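PDB 6KXD: ketosynthase from Streptomyces sp. MSC090213JE08, which probably elongates a growing polyketide chain, condensing an acyl chain with malonyl-ACP, with loss of carbon dioxide, to give a 3-oxoacyl-ACP. Local coordinates for residues 19-24 with 332-337; 42-47 with 55-60; 76-81 with 113-118; 117-122 with 141-146; 197-202 with 231-236. All blocks are in the same frame, centred on the assembly; numbering follows the deposited sequence.

Contact 1 (19-24 with 332-337); sequences SSIGTG and SMLGHS
Ile-21 and Leu-334 set their side chains at about a right angle to each other, joining a type I beta turn (Ser-19 to Gly-22) after strand 10-19 of the thiolase-like fold to the short helix 331-334. The pair meets through one methyl group. Leu-334 CD2 lies against the outer branch of the isoleucine, 3.6 Å from Ile-21 CG1 and 3.8 Å from Ile-21 CD1. That branch is presented to the leucine because CG1 of Ile-21 sits between its own backbone N and carbonyl carbon (chi1 72°), while CG2 turns beside the backbone N and faces the carbonyl oxygen of Met-333. Ile-21 CD1 also comes within 4.3 Å of Met-333 CB, before the thioether leads off. Tyr-28 and Leu-32 of helix 24-34 close round Ile-21, and Leu-344 of helix 341-355 touches Leu-334.

On its polar flank Ser-20 points OG at the end of the helix, and a water bridges the two segments, 3.0 Å from Ser-20 OG and 2.6 Å from Leu-334 O. Gly-335 then leaves the helix with positive phi, and the chain runs on to His-336, whose side chain touches Cys-170.

The turn that carries Ile-21 is braced from within by Ser-19, in an ST turn: Ser-19 OG accepts from Ile-21 N at 3.1 Å and donates to Gly-22 O at 2.7 Å, meeting a lone pair in the carbonyl plane.

Contact 2 (42-47 with 55-60); sequences ITRFDT and ACEVPD
The chain comes closest to itself where Ile-42 faces Ala-55, with 5.6 Å between the Ile-42 CA and Ala-55 CA atoms; beyond this point both segments are irregular loop. Ile-42 CG1 presses on Ala-55 CB at 3.4 Å, tighter than usual for two carbons, and the other branch, Ile-42 CG2, lies over the rim of the Phe-45 ring.

Past this apolar pair, Glu-57 reaches across with its chain extended beyond CG, and its carboxylate takes hold of the opposing loop. Glu-57 OE2 accepts two neighbouring amides, Thr-43 N at 2.8 Å and Arg-44 N at 3.0 Å, which come from opposite faces of the carboxylate plane. Glu-57 OE1 receives the hydroxyl proton of Thr-43 OG1 at 2.6 Å on its syn lone pair; a chi1 of 61° sets OG1 between the threonine's backbone N and carbonyl carbon, within reach of the carboxylate its own N also binds. Three firm donors and the nearby positive charge of Arg-44 would favour an ionised Glu-57 in this buried spot.

All this sits just beyond the small antiparallel pairing of strands 40-41 and 54-55, so that where the strand bonding ends the carboxylate takes over in joining the two arms.

Arg-44 folds back over Glu-57, its chain bent at chi2 and chi3. The guanidinium lies at 33° to the carboxylate with Glu-57 OE2 over one face, and the salt bridge, Arg-44 NH2 to Glu-57 OE1, is long at 3.8 Å, a matter of charge with no N-H aimed at the oxygen. The stronger partner of Arg-44 is Glu-233, bound through NH1.

Contact 3 (76-81 with 113-118); sequences GRAGQY and DGESHD
A helix N-terminus held by a carboxylate from elsewhere in the chain is the theme: Glu-115 offers its side chain to the first turn of helix 77-93, where Ala-78 and Gly-79 present backbone N-H groups. Glu-115 OE2 accepts from Ala-78 N at 2.9 Å on its syn lone pair, and Glu-115 OE1 accepts from Gly-79 N at 2.8 Å, also on the syn side but 24° out of the carboxylate plane. A bend at chi2 (-57°) turns the carboxylate toward the first turn of helix 77-93.

The fit leaves little room. Gly-76, at the N-cap position, lies with CA 3.3 Å from Glu-115 CD and 3.2 Å from Asp-118 OD2, itself salt-bridged to Arg-142; a beta carbon here would run into both carboxylates. Ala-78 CB packs 3.4 Å from Glu-115 OE2 and 3.8 Å from Gly-114 O, while Leu-148 of helix 147-156 touches both Ala-78 and Glu-115.

Glu-115 is itself the N-cap residue of helix 116-129 and the centre of an inverse gamma turn. Two helix beginnings thus meet, one supplying the anion that would favourably face the other's positive dipole end, a familiar way of satisfying first-turn amides.

Contact 4 (117-122 with 141-146); sequences HDIAVL and RRINAG
A side-on salt bridge backed by an apolar patch joins Asp-118 and its neighbours, near the start of helix 116-129, to Arg-142 and Ile-143 in the loop between helices 137-140 and 147-156. Arg-142 uses two nitrogens, one to each carboxylate oxygen: NE donates to Asp-118 OD2 at 2.8 Å (N-H...O 164°), and NH2 donates to Asp-118 OD1 at 3.1 Å. OD2 lies in the guanidinium plane and OD1 is tilted from it; the two flat groups are turned 62° apart, and both nitrogens meet the carboxylate from above its plane. The arginine chain runs extended from CG to NE and crosses the aspartate at about a right angle; its remaining nitrogen, NH1, bonds to Asp-73 O. A leucine at Arg-142 would probably leave the buried charge of Asp-118 without its mate and Asp-73 O without this donor.

Beside the bridge, Ile-143 pushes one methyl at the helix surface. Ile-143 CG2 lies 3.9 Å from Asp-118 CB, 3.8 Å from Ile-119 CG1 and 3.9 Å from Leu-122 CD1, a wedge set against one side of the helix.

Leu-139 of helix 137-140 touches Asp-118 and Leu-122 as well. Across the subunit boundary, Phe-215 of the neighbouring subunit packs on Ile-143 and Tyr-136 of that subunit on Ala-120, placing the helix and loop together at the dimer interface.

Contact 5 (197-202 with 231-236); sequences ADAVCR and TGEGAG
Strands 191-198 and 234-242 pair antiparallel in the central mixed sheet of the thiolase-like fold, and Ala-197 to Val-200 with Glu-233 to Ala-235 mark the end of that pairing. Asp-198 and Gly-234 form a hydrogen-bonded pair, Asp-198 N to Gly-234 O at 3.0 Å and Gly-234 N to Asp-198 O at 2.9 Å. Next to it Ala-197 and Ala-235 make a non-hydrogen-bonded pair, their CB atoms 3.9 Å apart on one face of the sheet. Gly-234 has backbone angles at which a side chain would collide with the carbonyl oxygen of Glu-233.

Beyond the last bridge the link passes to a side chain. Glu-233 OE1 accepts from Val-200 N at 2.7 Å, nearly straight at 166°, on its anti lone pair. CG of Glu-233 stands between its own backbone N and carbonyl carbon (chi1 60°), which sends the extended chain across to that amide. Val-200 crosses it at about a right angle, with CG2 3.6 Å from Glu-233 CG and 3.4 Å from Gly-232 O. The carboxylate also binds Arg-44, Tyr-81 OH and Val-58 N, so a glutamine here would probably deprive Arg-44 of its closer negative partner and, whichever oxygen became an NH2, leave two donors facing it without an acceptor. Farther out, a water joins Cys-201 N and Thr-231 OG1.

Helix 77-93 covers the alanine face, with Ala-82 against Ala-197 and Ala-85 against Ala-235. The backbone of Ala-197 bonds onward to Gly-110 of strand 105-110, and that of Ala-235 to Ile-18 of strand 10-19.

How the contacts relate
From the N terminus, contact 1 opens first at 19-24 and closes last at 332-337, so its long loop encloses the other four. Contact 2 closes the short loop between strands 40-41 and 54-55 before contact 3 opens at 76-81. Contact 3 closes on 113-118, where contact 4 starts, sharing His-117 and Asp-118, and closes at 141-146. Contact 5 follows in series, opening at 197-202 and closing at 231-236. None cross apart from that overlap. Contact 5 touches each of the others: the Cys-56 amide bonds the Thr-231 carbonyl, the Asp-198 side chain bonds the Asp-113 amide, and Ser-337 packs on Glu-233, tying the sheet to helices 77-93 and 116-129 and the loop after strand 54-55.

Contact 1 (19-24 with 332-337)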
# COMPACT_ATOMS: atom_id res chain seq x y z
N SER A 19 13.84 15.66 0.65
CA SER A 19 13.46 15.77 2.06
C SER A 19 13.54 17.22 2.50
O SER A 19 14.17 18.06 1.82
CB SER A 19 14.35 14.89 2.93
OG SER A 19 15.49 15.61 3.38
N SER A 20 12.94 17.46 3.66
CA SER A 20 12.86 18.75 4.29
C SER A 20 14.24 19.19 4.78
O SER A 20 14.36 20.35 5.09
CB SER A 20 11.84 18.73 5.42
OG SER A 20 12.25 17.85 6.43
N ILE A 21 15.24 18.29 4.85
CA ILE A 21 16.59 18.60 5.32
C ILE A 21 17.64 18.36 4.23
O ILE A 21 18.86 18.27 4.54
CB ILE A 21 16.96 17.83 6.61
CG1 ILE A 21 17.19 16.33 6.38
CG2 ILE A 21 15.91 18.09 7.67
CD1 ILE A 21 17.74 15.60 7.57
N GLY A 22 17.21 18.25 2.97
CA GLY A 22 18.15 18.00 1.91
C GLY A 22 17.62 17.09 0.82
O GLY A 22 16.85 16.16 1.07
N THR A 23 18.09 17.36 -0.40
CA THR A 23 17.72 16.68 -1.64
C THR A 23 18.99 16.07 -2.23
O THR A 23 19.98 16.76 -2.41
CB THR A 23 17.04 17.67 -2.60
OG1 THR A 23 15.79 18.06 -2.05
CG2 THR A 23 16.84 17.10 -3.98
N GLY A 24 18.96 14.76 -2.47
CA GLY A 24 20.11 13.99 -2.87
C GLY A 24 20.85 13.43 -1.68
O GLY A 24 20.74 13.96 -0.59
N SER A 332 12.78 13.87 14.49
CA SER A 332 13.11 15.08 15.21
C SER A 332 13.55 16.13 14.18
O SER A 332 13.14 17.26 14.28
CB SER A 332 14.15 14.85 16.26
OG SER A 332 15.37 14.43 15.69
N MET A 333 14.28 15.66 13.14
CA MET A 333 14.75 16.52 12.08
C MET A 333 13.72 16.62 10.94
O MET A 333 13.36 17.71 10.52
CB MET A 333 16.07 16.00 11.52
CG MET A 333 17.21 16.09 12.49
SD MET A 333 18.67 15.17 11.91
CE MET A 333 18.23 13.49 12.37
N LEU A 334 13.26 15.48 10.41
CA LEU A 334 12.35 15.49 9.22
C LEU A 334 10.94 15.92 9.55
O LEU A 334 10.18 16.23 8.66
CB LEU A 334 12.33 14.08 8.65
CG LEU A 334 13.67 13.64 8.08
CD1 LEU A 334 13.58 12.25 7.50
CD2 LEU A 334 14.13 14.62 7.02
N GLY A 335 10.56 15.89 10.83
CA GLY A 335 9.17 15.86 11.12
C GLY A 335 8.63 14.51 10.66
O GLY A 335 9.40 13.58 10.34
N HIS A 336 7.32 14.39 10.63
CA HIS A 336 6.71 13.12 10.29
C HIS A 336 6.35 13.15 8.81
O HIS A 336 5.32 13.74 8.46
CB HIS A 336 5.50 12.86 11.19
CG HIS A 336 4.98 11.47 11.04
ND1 HIS A 336 5.35 10.65 9.98
CD2 HIS A 336 4.14 10.75 11.81
CE1 HIS A 336 4.74 9.48 10.10
NE2 HIS A 336 3.98 9.52 11.22
N SER A 337 7.19 12.54 7.98
CA SER A 337 7.03 12.62 6.52
C SER A 337 6.13 11.49 6.00
O SER A 337 6.20 11.11 4.83
CB SER A 337 8.36 12.64 5.83
OG SER A 337 9.13 11.49 6.12
O HOH W 1 9.61 16.46 6.15

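Contact 2 (42-47 with 55-60)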
# COMPACT_ATOMS: atom_id res chain seq x y z
N ILE A 42 4.36 26.56 6.43
CA ILE A 42 3.59 25.88 5.41
C ILE A 42 3.30 26.86 4.26
O ILE A 42 2.80 27.96 4.51
CB ILE A 42 2.26 25.36 5.98
CG1 ILE A 42 2.47 24.26 7.04
CG2 ILE A 42 1.35 24.89 4.87
CD1 ILE A 42 1.18 23.93 7.80
N THR A 43 3.56 26.42 3.02
CA THR A 43 3.21 27.16 1.79
C THR A 43 2.15 26.41 0.98
O THR A 43 1.47 26.99 0.13
CB THR A 43 4.48 27.40 0.96
OG1 THR A 43 5.01 26.12 0.60
CG2 THR A 43 5.56 28.17 1.69
N ARG A 44 1.98 25.10 1.22
CA ARG A 44 1.27 24.25 0.25
C ARG A 44 -0.23 24.55 0.27
O ARG A 44 -0.91 24.42 -0.75
CB ARG A 44 1.53 22.77 0.50
CG ARG A 44 1.13 21.91 -0.70
CD ARG A 44 2.04 22.06 -1.91
NE ARG A 44 3.45 22.22 -1.53
CZ ARG A 44 4.17 21.29 -0.93
NH1 ARG A 44 3.66 20.08 -0.73
NH2 ARG A 44 5.39 21.56 -0.51
N PHE A 45 -0.74 24.98 1.42
CA PHE A 45 -2.13 25.27 1.56
C PHE A 45 -2.30 26.35 2.63
O PHE A 45 -1.37 26.64 3.38
CB PHE A 45 -2.92 24.01 1.91
CG PHE A 45 -2.54 23.43 3.25
CD1 PHE A 45 -3.21 23.83 4.39
CD2 PHE A 45 -1.50 22.52 3.36
CE1 PHE A 45 -2.84 23.33 5.63
CE2 PHE A 45 -1.13 22.03 4.60
CZ PHE A 45 -1.79 22.44 5.74
N ASP A 46 -3.52 26.87 2.68
CA ASP A 46 -3.97 27.96 3.53
C ASP A 46 -4.04 27.44 4.98
O ASP A 46 -4.80 26.51 5.25
CB ASP A 46 -5.31 28.44 2.95
CG ASP A 46 -5.98 29.63 3.63
OD1 ASP A 46 -5.36 30.23 4.52
OD2 ASP A 46 -7.13 29.95 3.23
N THR A 47 -3.23 28.00 5.88
CA THR A 47 -3.18 27.58 7.29
C THR A 47 -4.09 28.44 8.19
O THR A 47 -4.20 28.16 9.38
CB THR A 47 -1.74 27.57 7.82
OG1 THR A 47 -1.18 28.89 7.82
CG2 THR A 47 -0.82 26.67 7.02
N ALA A 55 5.30 23.21 9.34
CA ALA A 55 5.37 21.83 8.89
C ALA A 55 6.78 21.66 8.37
O ALA A 55 7.54 22.64 8.37
CB ALA A 55 4.34 21.56 7.83
N CYS A 56 7.14 20.47 7.91
CA CYS A 56 8.45 20.21 7.42
C CYS A 56 8.37 19.96 5.93
O CYS A 56 8.56 18.82 5.47
CB CYS A 56 9.12 19.03 8.11
SG CYS A 56 9.47 19.36 9.86
N GLU A 57 8.08 21.03 5.19
CA GLU A 57 7.97 20.96 3.76
C GLU A 57 9.35 20.82 3.13
O GLU A 57 10.40 21.14 3.73
CB GLU A 57 7.31 22.19 3.17
CG GLU A 57 5.82 22.20 3.30
CD GLU A 57 5.20 23.46 2.74
OE1 GLU A 57 5.96 24.25 2.14
OE2 GLU A 57 3.98 23.63 2.88
N VAL A 58 9.34 20.29 1.90
CA VAL A 58 10.47 20.36 1.04
C VAL A 58 10.46 21.78 0.49
O VAL A 58 9.47 22.24 -0.10
CB VAL A 58 10.45 19.30 -0.08
CG1 VAL A 58 11.50 19.57 -1.14
CG2 VAL A 58 10.67 17.90 0.50
N PRO A 59 11.53 22.55 0.73
CA PRO A 59 11.48 24.00 0.50
C PRO A 59 11.49 24.43 -0.98
O PRO A 59 10.67 25.28 -1.38
CB PRO A 59 12.74 24.46 1.26
CG PRO A 59 13.69 23.32 1.15
CD PRO A 59 12.82 22.09 1.26
N ASP A 60 12.39 23.83 -1.78
CA ASP A 60 12.73 24.40 -3.08
C ASP A 60 12.84 23.29 -4.13
O ASP A 60 13.84 23.19 -4.86
CB ASP A 60 14.01 25.23 -2.98
CG ASP A 60 13.80 26.64 -2.42
OD1 ASP A 60 12.77 27.27 -2.77
OD2 ASP A 60 14.66 27.08 -1.63

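Contact 3 (76-81 with 113-118)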
# COMPACT_ATOMS: atom_id res chain seq x y z
N GLY A 76 0.52 14.51 -8.73
CA GLY A 76 0.59 15.52 -7.74
C GLY A 76 1.97 15.56 -7.14
O GLY A 76 2.90 14.89 -7.58
N ARG A 77 2.09 16.32 -6.07
CA ARG A 77 3.35 16.54 -5.47
C ARG A 77 3.99 15.23 -4.98
O ARG A 77 5.18 15.03 -5.07
CB ARG A 77 3.18 17.58 -4.35
CG ARG A 77 4.49 18.11 -3.81
CD ARG A 77 5.34 18.84 -4.84
NE ARG A 77 5.01 20.26 -4.91
CZ ARG A 77 5.72 21.25 -4.38
NH1 ARG A 77 6.80 21.02 -3.66
NH2 ARG A 77 5.33 22.50 -4.59
N ALA A 78 3.19 14.33 -4.38
CA ALA A 78 3.81 13.16 -3.82
C ALA A 78 4.45 12.33 -4.95
O ALA A 78 5.54 11.79 -4.78
CB ALA A 78 2.81 12.35 -3.06
N GLY A 79 3.71 12.22 -6.05
CA GLY A 79 4.17 11.49 -7.25
C GLY A 79 5.43 12.12 -7.80
O GLY A 79 6.38 11.46 -8.13
N GLN A 80 5.46 13.45 -7.83
CA GLN A 80 6.65 14.12 -8.30
C GLN A 80 7.82 13.79 -7.38
O GLN A 80 8.89 13.45 -7.84
CB GLN A 80 6.44 15.62 -8.47
CG GLN A 80 5.37 15.93 -9.49
CD GLN A 80 5.09 17.41 -9.54
OE1 GLN A 80 5.87 18.22 -9.05
NE2 GLN A 80 4.02 17.76 -10.20
N TYR A 81 7.61 13.81 -6.06
CA TYR A 81 8.70 13.49 -5.21
C TYR A 81 9.18 12.06 -5.44
O TYR A 81 10.42 11.78 -5.42
CB TYR A 81 8.31 13.62 -3.75
CG TYR A 81 8.02 15.01 -3.26
CD1 TYR A 81 8.49 16.14 -3.90
CD2 TYR A 81 7.33 15.20 -2.07
CE1 TYR A 81 8.22 17.41 -3.42
CE2 TYR A 81 7.08 16.47 -1.56
CZ TYR A 81 7.55 17.58 -2.23
OH TYR A 81 7.32 18.85 -1.81
N ASP A 113 -0.90 9.40 2.49
CA ASP A 113 -1.90 10.35 2.04
C ASP A 113 -1.90 10.49 0.52
O ASP A 113 -2.91 10.87 -0.04
CB ASP A 113 -1.69 11.72 2.68
CG ASP A 113 -1.94 11.67 4.17
OD1 ASP A 113 -3.01 11.13 4.55
OD2 ASP A 113 -1.04 12.09 4.92
N GLY A 114 -0.84 10.04 -0.14
CA GLY A 114 -0.84 10.15 -1.59
C GLY A 114 -1.09 11.59 -1.99
O GLY A 114 -0.53 12.51 -1.36
N GLU A 115 -1.96 11.79 -2.99
CA GLU A 115 -2.26 13.14 -3.51
C GLU A 115 -3.48 13.70 -2.79
O GLU A 115 -4.42 14.19 -3.41
CB GLU A 115 -2.47 13.08 -5.01
CG GLU A 115 -1.29 12.49 -5.74
CD GLU A 115 0.09 13.09 -5.60
OE1 GLU A 115 0.98 12.64 -6.38
OE2 GLU A 115 0.32 13.99 -4.71
N SER A 116 -3.49 13.58 -1.46
CA SER A 116 -4.64 14.08 -0.74
C SER A 116 -4.77 15.61 -0.89
O SER A 116 -5.86 16.13 -0.78
CB SER A 116 -4.59 13.63 0.70
OG SER A 116 -5.07 12.27 0.79
N HIS A 117 -3.67 16.30 -1.16
CA HIS A 117 -3.73 17.72 -1.48
C HIS A 117 -4.58 17.96 -2.72
O HIS A 117 -5.39 18.86 -2.73
CB HIS A 117 -2.33 18.33 -1.62
CG HIS A 117 -2.39 19.76 -2.02
ND1 HIS A 117 -2.94 20.74 -1.19
CD2 HIS A 117 -1.98 20.39 -3.14
CE1 HIS A 117 -2.85 21.91 -1.79
NE2 HIS A 117 -2.30 21.71 -3.01
N ASP A 118 -4.34 17.18 -3.79
CA ASP A 118 -5.16 17.23 -5.00
C ASP A 118 -6.62 16.96 -4.67
O ASP A 118 -7.50 17.55 -5.26
CB ASP A 118 -4.61 16.29 -6.09
CG ASP A 118 -3.28 16.76 -6.65
OD1 ASP A 118 -3.05 17.97 -6.61
OD2 ASP A 118 -2.51 15.91 -7.14

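Contact 4 (117-122 with 141-146)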
# COMPACT_ATOMS: atom_id res chain seq x y z
N HIS A 117 -3.67 16.30 -1.16
CA HIS A 117 -3.73 17.72 -1.48
C HIS A 117 -4.58 17.96 -2.72
O HIS A 117 -5.39 18.86 -2.73
CB HIS A 117 -2.33 18.33 -1.62
CG HIS A 117 -2.39 19.76 -2.02
ND1 HIS A 117 -2.94 20.74 -1.19
CD2 HIS A 117 -1.98 20.39 -3.14
CE1 HIS A 117 -2.85 21.91 -1.79
NE2 HIS A 117 -2.30 21.71 -3.01
N ASP A 118 -4.34 17.18 -3.79
CA ASP A 118 -5.16 17.23 -5.00
C ASP A 118 -6.62 16.96 -4.67
O ASP A 118 -7.50 17.55 -5.26
CB ASP A 118 -4.61 16.29 -6.09
CG ASP A 118 -3.28 16.76 -6.65
OD1 ASP A 118 -3.05 17.97 -6.61
OD2 ASP A 118 -2.51 15.91 -7.14
N ILE A 119 -6.90 16.01 -3.76
CA ILE A 119 -8.29 15.72 -3.40
C ILE A 119 -8.89 17.01 -2.80
O ILE A 119 -10.04 17.35 -3.14
CB ILE A 119 -8.41 14.53 -2.42
CG1 ILE A 119 -7.95 13.24 -3.10
CG2 ILE A 119 -9.81 14.39 -1.89
CD1 ILE A 119 -8.00 12.02 -2.21
N ALA A 120 -8.12 17.67 -1.97
CA ALA A 120 -8.61 18.91 -1.28
C ALA A 120 -8.91 19.98 -2.34
O ALA A 120 -9.99 20.54 -2.39
CB ALA A 120 -7.60 19.37 -0.28
N VAL A 121 -7.99 20.10 -3.28
CA VAL A 121 -8.17 21.11 -4.33
C VAL A 121 -9.39 20.80 -5.18
O VAL A 121 -10.18 21.71 -5.56
CB VAL A 121 -6.90 21.26 -5.17
CG1 VAL A 121 -7.18 22.16 -6.38
CG2 VAL A 121 -5.72 21.77 -4.38
N LEU A 122 -9.61 19.51 -5.47
CA LEU A 122 -10.83 19.10 -6.14
C LEU A 122 -12.07 19.54 -5.36
O LEU A 122 -13.05 20.01 -5.96
CB LEU A 122 -10.86 17.58 -6.32
CG LEU A 122 -10.03 17.04 -7.48
CD1 LEU A 122 -9.79 15.55 -7.31
CD2 LEU A 122 -10.75 17.33 -8.77
N ARG A 141 -7.79 12.57 -12.19
CA ARG A 141 -7.09 11.39 -12.78
C ARG A 141 -5.85 10.96 -11.99
O ARG A 141 -5.36 9.87 -12.21
CB ARG A 141 -6.67 11.73 -14.21
CG ARG A 141 -7.86 11.61 -15.15
CD ARG A 141 -7.56 12.36 -16.43
NE ARG A 141 -8.79 12.47 -17.20
CZ ARG A 141 -8.93 13.28 -18.23
NH1 ARG A 141 -7.96 14.12 -18.54
NH2 ARG A 141 -10.04 13.23 -18.94
N ARG A 142 -5.31 11.80 -11.13
CA ARG A 142 -4.05 11.51 -10.57
C ARG A 142 -4.09 11.25 -9.05
O ARG A 142 -3.04 11.20 -8.48
CB ARG A 142 -3.10 12.63 -10.95
CG ARG A 142 -3.24 13.88 -10.11
CD ARG A 142 -2.45 14.97 -10.80
NE ARG A 142 -2.37 16.12 -9.91
CZ ARG A 142 -2.01 17.34 -10.31
NH1 ARG A 142 -1.91 17.59 -11.61
NH2 ARG A 142 -1.78 18.27 -9.41
N ILE A 143 -5.28 11.14 -8.44
CA ILE A 143 -5.42 11.08 -6.97
C ILE A 143 -5.23 9.67 -6.42
O ILE A 143 -5.07 9.52 -5.24
CB ILE A 143 -6.77 11.66 -6.50
CG1 ILE A 143 -7.95 10.94 -7.14
CG2 ILE A 143 -6.81 13.17 -6.74
CD1 ILE A 143 -9.20 10.96 -6.33
N ASN A 144 -5.22 8.66 -7.27
CA ASN A 144 -5.21 7.27 -6.73
C ASN A 144 -3.77 6.85 -6.46
O ASN A 144 -2.85 7.08 -7.28
CB ASN A 144 -5.98 6.32 -7.64
CG ASN A 144 -7.43 6.71 -7.78
OD1 ASN A 144 -8.05 7.18 -6.83
ND2 ASN A 144 -7.96 6.58 -8.98
N ALA A 145 -3.56 6.22 -5.31
CA ALA A 145 -2.26 5.99 -4.76
C ALA A 145 -1.41 5.07 -5.66
O ALA A 145 -0.20 5.17 -5.62
CB ALA A 145 -2.40 5.39 -3.37
N GLY A 146 -2.05 4.22 -6.45
CA GLY A 146 -1.37 3.26 -7.31
C GLY A 146 -0.45 3.98 -8.26
O GLY A 146 0.59 3.49 -8.66

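Contact 5 (197-202 with 231-236)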
# COMPACT_ATOMS: atom_id res chain seq x y z
N ALA A 197 6.78 8.02 -0.27
CA ALA A 197 6.57 9.36 -0.75
C ALA A 197 5.28 9.89 -0.15
O ALA A 197 4.31 9.16 -0.07
CB ALA A 197 6.44 9.36 -2.25
N ASP A 198 5.28 11.17 0.23
CA ASP A 198 4.09 11.83 0.58
C ASP A 198 4.27 13.34 0.42
O ASP A 198 5.39 13.80 0.28
CB ASP A 198 3.72 11.56 2.04
CG ASP A 198 2.31 11.02 2.12
OD1 ASP A 198 1.36 11.71 1.61
OD2 ASP A 198 2.21 9.89 2.59
N ALA A 199 3.17 14.06 0.43
CA ALA A 199 3.19 15.48 0.26
C ALA A 199 2.36 16.10 1.37
O ALA A 199 1.27 15.64 1.66
CB ALA A 199 2.66 15.86 -1.09
N VAL A 200 2.86 17.22 1.90
CA VAL A 200 2.13 17.98 2.90
C VAL A 200 0.75 18.34 2.35
O VAL A 200 0.55 18.74 1.19
CB VAL A 200 2.95 19.19 3.38
CG1 VAL A 200 2.07 20.25 4.03
CG2 VAL A 200 4.06 18.74 4.31
N CYS A 201 -0.26 18.16 3.20
CA CYS A 201 -1.59 18.46 2.80
C CYS A 201 -2.41 18.90 4.01
O CYS A 201 -2.06 18.63 5.15
CB CYS A 201 -2.30 17.30 2.12
SG CYS A 201 -2.33 15.81 3.16
N ARG A 202 -3.52 19.54 3.70
CA ARG A 202 -4.44 20.01 4.70
C ARG A 202 -5.04 18.82 5.47
O ARG A 202 -5.17 18.87 6.69
CB ARG A 202 -5.49 20.87 4.01
CG ARG A 202 -6.63 21.31 4.90
CD ARG A 202 -7.65 21.98 4.01
NE ARG A 202 -8.69 22.60 4.80
CZ ARG A 202 -8.86 23.91 4.94
NH1 ARG A 202 -7.92 24.76 4.54
NH2 ARG A 202 -10.00 24.36 5.42
N THR A 231 3.92 17.70 10.64
CA THR A 231 3.66 16.98 9.37
C THR A 231 4.78 17.33 8.39
O THR A 231 5.33 18.46 8.40
CB THR A 231 2.29 17.32 8.81
OG1 THR A 231 2.27 18.68 8.39
CG2 THR A 231 1.15 17.12 9.78
N GLY A 232 5.17 16.33 7.61
CA GLY A 232 6.28 16.37 6.73
C GLY A 232 5.91 15.74 5.41
O GLY A 232 4.75 15.48 5.13
N GLU A 233 6.93 15.62 4.56
CA GLU A 233 6.75 15.14 3.25
C GLU A 233 8.10 14.81 2.64
O GLU A 233 9.15 14.98 3.25
CB GLU A 233 6.02 16.18 2.41
CG GLU A 233 6.77 17.52 2.29
CD GLU A 233 6.23 18.43 1.22
OE1 GLU A 233 5.05 18.30 0.84
OE2 GLU A 233 7.01 19.27 0.74
N GLY A 234 8.05 14.32 1.41
CA GLY A 234 9.23 13.98 0.71
C GLY A 234 9.16 12.59 0.14
O GLY A 234 8.13 12.01 0.07
N ALA A 235 10.30 12.10 -0.33
CA ALA A 235 10.37 10.77 -0.87
C ALA A 235 11.75 10.22 -0.59
O ALA A 235 12.78 10.92 -0.67
CB ALA A 235 10.06 10.82 -2.34
N GLY A 236 11.79 8.93 -0.25
CA GLY A 236 12.98 8.19 -0.27
C GLY A 236 12.79 6.98 -1.13
O GLY A 236 11.80 6.27 -0.97
O HOH W 2 0.40 17.98 6.16